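Local coordinates for protein transcription elongation factor Spt4 (Methanocaldococcus jannaschii, PDB 3LPE) that pairs with Spt5 as the small zinc-binding subunit of a heterodimer that stimulates transcription elongation by RNA polymerase, at residues Ser24-Pro36 with Ala45-Glu59. Sequence-based numbering, arbitrary orientation.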
loop_
_atom_site.group_PDB
_atom_site.type_symbol
_atom_site.label_atom_id
_atom_site.label_comp_id
_atom_site.label_asym_id
_atom_site.label_seq_id
_atom_site.Cartn_x
_atom_site.Cartn_y
_atom_site.Cartn_z
ATOM N N SER B 24 -8.989 -2.287 16.025
ATOM C CA SER B 24 -7.956 -2.242 17.047
ATOM C C SER B 24 -6.842 -1.283 16.644
ATOM O O SER B 24 -6.513 -1.155 15.479
ATOM C CB SER B 24 -7.358 -3.633 17.259
ATOM O OG SER B 24 -6.300 -3.605 18.215
ATOM N N GLU B 25 -6.248 -0.619 17.628
ATOM C CA GLU B 25 -5.113 0.256 17.366
ATOM C C GLU B 25 -3.838 -0.546 17.141
ATOM O O GLU B 25 -2.843 -0.028 16.650
ATOM C CB GLU B 25 -4.916 1.232 18.525
ATOM C CG GLU B 25 -5.858 2.416 18.464
ATOM C CD GLU B 25 -5.619 3.403 19.575
ATOM O OE1 GLU B 25 -5.509 2.967 20.739
ATOM O OE2 GLU B 25 -5.545 4.614 19.280
ATOM N N ASN B 26 -3.881 -1.826 17.476
ATOM C CA ASN B 26 -2.678 -2.655 17.436
ATOM C C ASN B 26 -2.518 -3.362 16.091
ATOM O O ASN B 26 -2.815 -4.546 15.956
ATOM C CB ASN B 26 -2.699 -3.651 18.606
ATOM C CG ASN B 26 -1.333 -4.225 18.902
ATOM O OD1 ASN B 26 -0.354 -3.929 18.208
ATOM N ND2 ASN B 26 -1.254 -5.057 19.940
ATOM N N TRP B 27 -2.042 -2.617 15.097
ATOM C CA TRP B 27 -1.921 -3.120 13.744
ATOM C C TRP B 27 -0.563 -2.744 13.171
ATOM O O TRP B 27 0.089 -1.804 13.639
ATOM C CB TRP B 27 -3.047 -2.585 12.847
ATOM C CG TRP B 27 -3.097 -1.081 12.724
ATOM C CD1 TRP B 27 -3.797 -0.226 13.513
ATOM C CD2 TRP B 27 -2.419 -0.265 11.750
ATOM N NE1 TRP B 27 -3.592 1.067 13.109
ATOM C CE2 TRP B 27 -2.754 1.072 12.023
ATOM C CE3 TRP B 27 -1.561 -0.539 10.681
ATOM C CZ2 TRP B 27 -2.271 2.139 11.262
ATOM C CZ3 TRP B 27 -1.074 0.520 9.929
ATOM C CH2 TRP B 27 -1.430 1.845 10.226
ATOM N N ILE B 28 -0.162 -3.484 12.151
ATOM C CA ILE B 28 1.164 -3.372 11.541
ATOM C C ILE B 28 1.102 -3.500 10.032
ATOM O O ILE B 28 0.405 -4.359 9.508
ATOM C CB ILE B 28 2.097 -4.474 12.093
ATOM C CG1 ILE B 28 2.495 -4.127 13.525
ATOM C CG2 ILE B 28 3.333 -4.626 11.231
ATOM C CD1 ILE B 28 2.967 -2.694 13.664
ATOM N N GLY B 29 1.853 -2.649 9.340
ATOM C CA GLY B 29 1.993 -2.746 7.909
ATOM C C GLY B 29 0.907 -1.944 7.244
ATOM O O GLY B 29 -0.128 -1.730 7.846
ATOM N N LEU B 30 1.135 -1.517 6.006
ATOM C CA LEU B 30 0.161 -0.699 5.288
ATOM C C LEU B 30 0.052 -1.135 3.833
ATOM O O LEU B 30 1.060 -1.216 3.113
ATOM C CB LEU B 30 0.536 0.784 5.373
ATOM C CG LEU B 30 -0.254 1.775 4.514
ATOM C CD1 LEU B 30 -1.728 1.704 4.875
ATOM C CD2 LEU B 30 0.280 3.193 4.740
ATOM N N LEU B 31 -1.166 -1.443 3.406
ATOM C CA LEU B 31 -1.440 -1.752 1.997
ATOM C C LEU B 31 -2.580 -0.857 1.554
ATOM O O LEU B 31 -3.702 -0.972 2.066
ATOM C CB LEU B 31 -1.827 -3.225 1.820
ATOM C CG LEU B 31 -2.359 -3.628 0.424
ATOM C CD1 LEU B 31 -1.419 -3.198 -0.695
ATOM C CD2 LEU B 31 -2.633 -5.124 0.325
ATOM N N ILE B 32 -2.295 0.047 0.626
ATOM C CA ILE B 32 -3.312 0.961 0.145
ATOM C C ILE B 32 -3.744 0.445 -1.201
ATOM O O ILE B 32 -2.941 0.401 -2.135
ATOM C CB ILE B 32 -2.779 2.379 -0.049
ATOM C CG1 ILE B 32 -2.267 2.951 1.278
ATOM C CG2 ILE B 32 -3.858 3.287 -0.626
ATOM C CD1 ILE B 32 -1.677 4.330 1.124
ATOM N N VAL B 33 -5.011 0.029 -1.289
ATOM C CA VAL B 33 -5.546 -0.437 -2.548
ATOM C C VAL B 33 -6.336 0.671 -3.224
ATOM O O VAL B 33 -7.397 1.084 -2.748
ATOM C CB VAL B 33 -6.442 -1.667 -2.344
ATOM C CG1 VAL B 33 -6.995 -2.146 -3.693
ATOM C CG2 VAL B 33 -5.626 -2.752 -1.645
ATOM N N ILE B 34 -5.823 1.148 -4.344
ATOM C CA ILE B 34 -6.475 2.225 -5.064
ATOM C C ILE B 34 -7.464 1.649 -6.084
ATOM O O ILE B 34 -8.566 2.157 -6.253
ATOM C CB ILE B 34 -5.430 3.100 -5.771
ATOM C CG1 ILE B 34 -4.478 3.719 -4.726
ATOM C CG2 ILE B 34 -6.099 4.193 -6.559
ATOM C CD1 ILE B 34 -3.291 4.416 -5.331
ATOM N N ASN B 35 -7.058 0.580 -6.755
ATOM C CA ASN B 35 -7.904 -0.078 -7.755
ATOM C C ASN B 35 -7.895 -1.588 -7.574
ATOM O O ASN B 35 -7.033 -2.280 -8.114
ATOM C CB ASN B 35 -7.476 0.288 -9.180
ATOM C CG ASN B 35 -8.425 -0.285 -10.246
ATOM O OD1 ASN B 35 -9.148 -1.244 -9.994
ATOM N ND2 ASN B 35 -8.423 0.313 -11.431
ATOM N N PRO B 36 -8.877 -2.107 -6.820
ATOM C CA PRO B 36 -8.959 -3.526 -6.463
ATOM C C PRO B 36 -9.056 -4.385 -7.713
ATOM O O PRO B 36 -8.419 -5.443 -7.801
ATOM C CB PRO B 36 -10.265 -3.628 -5.656
ATOM C CG PRO B 36 -10.655 -2.248 -5.326
ATOM C CD PRO B 36 -10.038 -1.340 -6.344
ATOM N N ALA B 45 -4.035 -10.432 -1.498
ATOM C CA ALA B 45 -4.370 -10.086 -0.113
ATOM C C ALA B 45 -5.836 -10.348 0.235
ATOM O O ALA B 45 -6.240 -10.137 1.373
ATOM C CB ALA B 45 -3.980 -8.627 0.207
ATOM N N GLY B 46 -6.612 -10.825 -0.740
ATOM C CA GLY B 46 -8.038 -11.042 -0.568
ATOM C C GLY B 46 -8.830 -9.758 -0.414
ATOM O O GLY B 46 -9.855 -9.733 0.253
ATOM N N ILE B 47 -8.353 -8.680 -1.025
ATOM C CA ILE B 47 -9.026 -7.392 -0.910
ATOM C C ILE B 47 -9.785 -7.083 -2.198
ATOM O O ILE B 47 -9.199 -7.086 -3.266
ATOM C CB ILE B 47 -8.007 -6.266 -0.667
ATOM C CG1 ILE B 47 -7.325 -6.459 0.693
ATOM C CG2 ILE B 47 -8.694 -4.923 -0.758
ATOM C CD1 ILE B 47 -6.126 -5.547 0.921
ATOM N N ASP B 48 -11.085 -6.804 -2.106
ATOM C CA ASP B 48 -11.838 -6.477 -3.310
ATOM C C ASP B 48 -12.549 -5.130 -3.244
ATOM O O ASP B 48 -13.345 -4.803 -4.134
ATOM C CB ASP B 48 -12.821 -7.594 -3.660
ATOM C CG ASP B 48 -13.880 -7.778 -2.610
ATOM O OD1 ASP B 48 -13.737 -7.192 -1.519
ATOM O OD2 ASP B 48 -14.865 -8.502 -2.874
ATOM N N ILE B 49 -12.259 -4.344 -2.206
ATOM C CA ILE B 49 -12.769 -2.978 -2.149
ATOM C C ILE B 49 -11.677 -1.975 -1.805
ATOM O O ILE B 49 -10.831 -2.233 -0.931
ATOM C CB ILE B 49 -14.030 -2.831 -1.233
ATOM C CG1 ILE B 49 -14.535 -1.386 -1.215
ATOM C CG2 ILE B 49 -13.768 -3.314 0.170
ATOM C CD1 ILE B 49 -15.941 -1.238 -0.609
ATOM N N LYS B 50 -11.675 -0.844 -2.507
ATOM C CA LYS B 50 -10.619 0.148 -2.310
ATOM C C LYS B 50 -10.555 0.661 -0.876
ATOM O O LYS B 50 -11.564 0.742 -0.180
ATOM C CB LYS B 50 -10.739 1.313 -3.294
ATOM C CG LYS B 50 -11.735 2.365 -2.895
ATOM C CD LYS B 50 -11.796 3.471 -3.934
ATOM C CE LYS B 50 -10.511 4.283 -3.940
ATOM N NZ LYS B 50 -10.646 5.498 -4.790
ATOM N N GLY B 51 -9.351 1.011 -0.440
ATOM C CA GLY B 51 -9.159 1.509 0.899
ATOM C C GLY B 51 -7.745 1.242 1.375
ATOM O O GLY B 51 -6.905 0.752 0.644
ATOM N N LYS B 52 -7.483 1.568 2.622
ATOM C CA LYS B 52 -6.194 1.289 3.193
ATOM C C LYS B 52 -6.390 0.164 4.195
ATOM O O LYS B 52 -7.384 0.145 4.907
ATOM C CB LYS B 52 -5.653 2.559 3.867
ATOM C CG LYS B 52 -5.749 3.798 2.960
ATOM C CD LYS B 52 -5.764 5.090 3.769
ATOM C CE LYS B 52 -4.390 5.739 3.815
ATOM N NZ LYS B 52 -4.125 6.454 2.539
ATOM N N TYR B 53 -5.430 -0.757 4.246
ATOM C CA TYR B 53 -5.482 -1.929 5.104
ATOM C C TYR B 53 -4.168 -2.143 5.848
ATOM O O TYR B 53 -3.079 -1.872 5.310
ATOM C CB TYR B 53 -5.739 -3.182 4.257
ATOM C CG TYR B 53 -7.061 -3.144 3.528
ATOM C CD1 TYR B 53 -8.165 -3.812 4.031
ATOM C CD2 TYR B 53 -7.194 -2.449 2.333
ATOM C CE1 TYR B 53 -9.394 -3.786 3.353
ATOM C CE2 TYR B 53 -8.413 -2.407 1.661
ATOM C CZ TYR B 53 -9.504 -3.083 2.180
ATOM O OH TYR B 53 -10.709 -3.050 1.516
ATOM N N ALA B 54 -4.268 -2.691 7.055
ATOM C CA ALA B 54 -3.072 -3.103 7.795
ATOM C C ALA B 54 -2.626 -4.439 7.223
ATOM O O ALA B 54 -3.416 -5.089 6.536
ATOM C CB ALA B 54 -3.394 -3.211 9.284
ATOM N N LEU B 55 -1.369 -4.847 7.452
ATOM C CA LEU B 55 -0.942 -6.178 7.031
ATOM C C LEU B 55 -1.229 -7.236 8.086
ATOM O O LEU B 55 -1.451 -8.404 7.774
ATOM C CB LEU B 55 0.541 -6.201 6.638
ATOM C CG LEU B 55 0.857 -5.299 5.452
ATOM C CD1 LEU B 55 2.345 -5.374 5.119
ATOM C CD2 LEU B 55 0.005 -5.699 4.249
ATOM N N SER B 56 -1.236 -6.821 9.341
ATOM C CA SER B 56 -1.625 -7.707 10.426
ATOM C C SER B 56 -2.218 -6.891 11.565
ATOM O O SER B 56 -1.887 -5.711 11.751
ATOM C CB SER B 56 -0.419 -8.543 10.933
ATOM O OG SER B 56 0.439 -7.772 11.733
ATOM N N VAL B 57 -3.091 -7.525 12.332
ATOM C CA VAL B 57 -3.790 -6.845 13.404
ATOM C C VAL B 57 -3.977 -7.797 14.555
ATOM O O VAL B 57 -4.156 -9.000 14.350
ATOM C CB VAL B 57 -5.212 -6.401 12.979
ATOM C CG1 VAL B 57 -5.789 -5.466 14.028
ATOM C CG2 VAL B 57 -5.202 -5.740 11.618
ATOM N N LYS B 58 -3.975 -7.244 15.762
ATOM C CA LYS B 58 -4.269 -8.007 16.970
ATOM C C LYS B 58 -5.013 -7.128 17.950
ATOM O O LYS B 58 -4.943 -5.909 17.865
ATOM C CB LYS B 58 -2.977 -8.516 17.632
ATOM C CG LYS B 58 -2.709 -9.990 17.413
ATOM C CD LYS B 58 -1.807 -10.551 18.518
ATOM C CE LYS B 58 -1.373 -11.987 18.227
ATOM N NZ LYS B 58 -2.538 -12.870 17.935
ATOM N N GLU B 59 -5.694 -7.750 18.910
ATOM C CA GLU B 59 -6.406 -7.001 19.941
ATOM C C GLU B 59 -5.442 -6.248 20.847
ATOM O O GLU B 59 -4.352 -6.734 21.158
ATOM C CB GLU B 59 -7.287 -7.920 20.785
ATOM C CG GLU B 59 -8.558 -8.346 20.098
ATOM C CD GLU B 59 -9.579 -8.899 21.064
ATOM O OE1 GLU B 59 -9.984 -10.063 20.886
ATOM O OE2 GLU B 59 -9.965 -8.172 22.003
ATOM O OXT GLU B 59 -5.750 -5.142 21.288
#
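Leu31 and Ile47 meet tip to tip, CD2 of Leu31 lying 3.6 Å from CD1 of Ile47. With CG anti to the backbone N (chi1 171°), Leu31 also brings CD2 against Ala45 CB, while its CB touches Leu55 CD2. Val33 CG2 packs against the same CD1 and against CG2 of Ile47, the two side chains running in opposing directions, and Ile47 CD1 sits 3.5 Å above one face of the Tyr53 ring, near its rim. On the other face of the sheet, Trp27 CE3 approaches Ala54 CB to 3.5 Å, and the Lys52 chain runs alongside Ile32.

The strands are antiparallel: the N-to-C directions of 30-33 and 51-53 lie 162° apart. Leu31 pairs with Tyr53 through reciprocal backbone hydrogen bonds, as does Val33 with Gly51. A classic beta bulge interrupts the ladder: Leu55 N (2.8 Å) and Ser56 N (3.0 Å) both donate to Ile28 O. Gly29, opposite Leu55, leaves room for the Leu55 side chain, whose CG lies 3.7 Å from Gly29 CA. Farther out, Ser24 OG donates to Lys58 O (2.7 Å) and accepts from Asn26 N, forming an ST turn. Tyr53 OH donates a hydrogen bond to Ile49 O at 2.6 Å.

Helix 40-44 covers Leu31, Val33 and Ile47, whereas strands 2-4 and 10-11 pack against Trp27 and Ala54. The Tyr53 side chain lies near the zinc ligand Cys7. Residues Leu30 to Val33 also pair antiparallel with a strand of the NusG-like partner chain, continuing the sheet across the heterodimer.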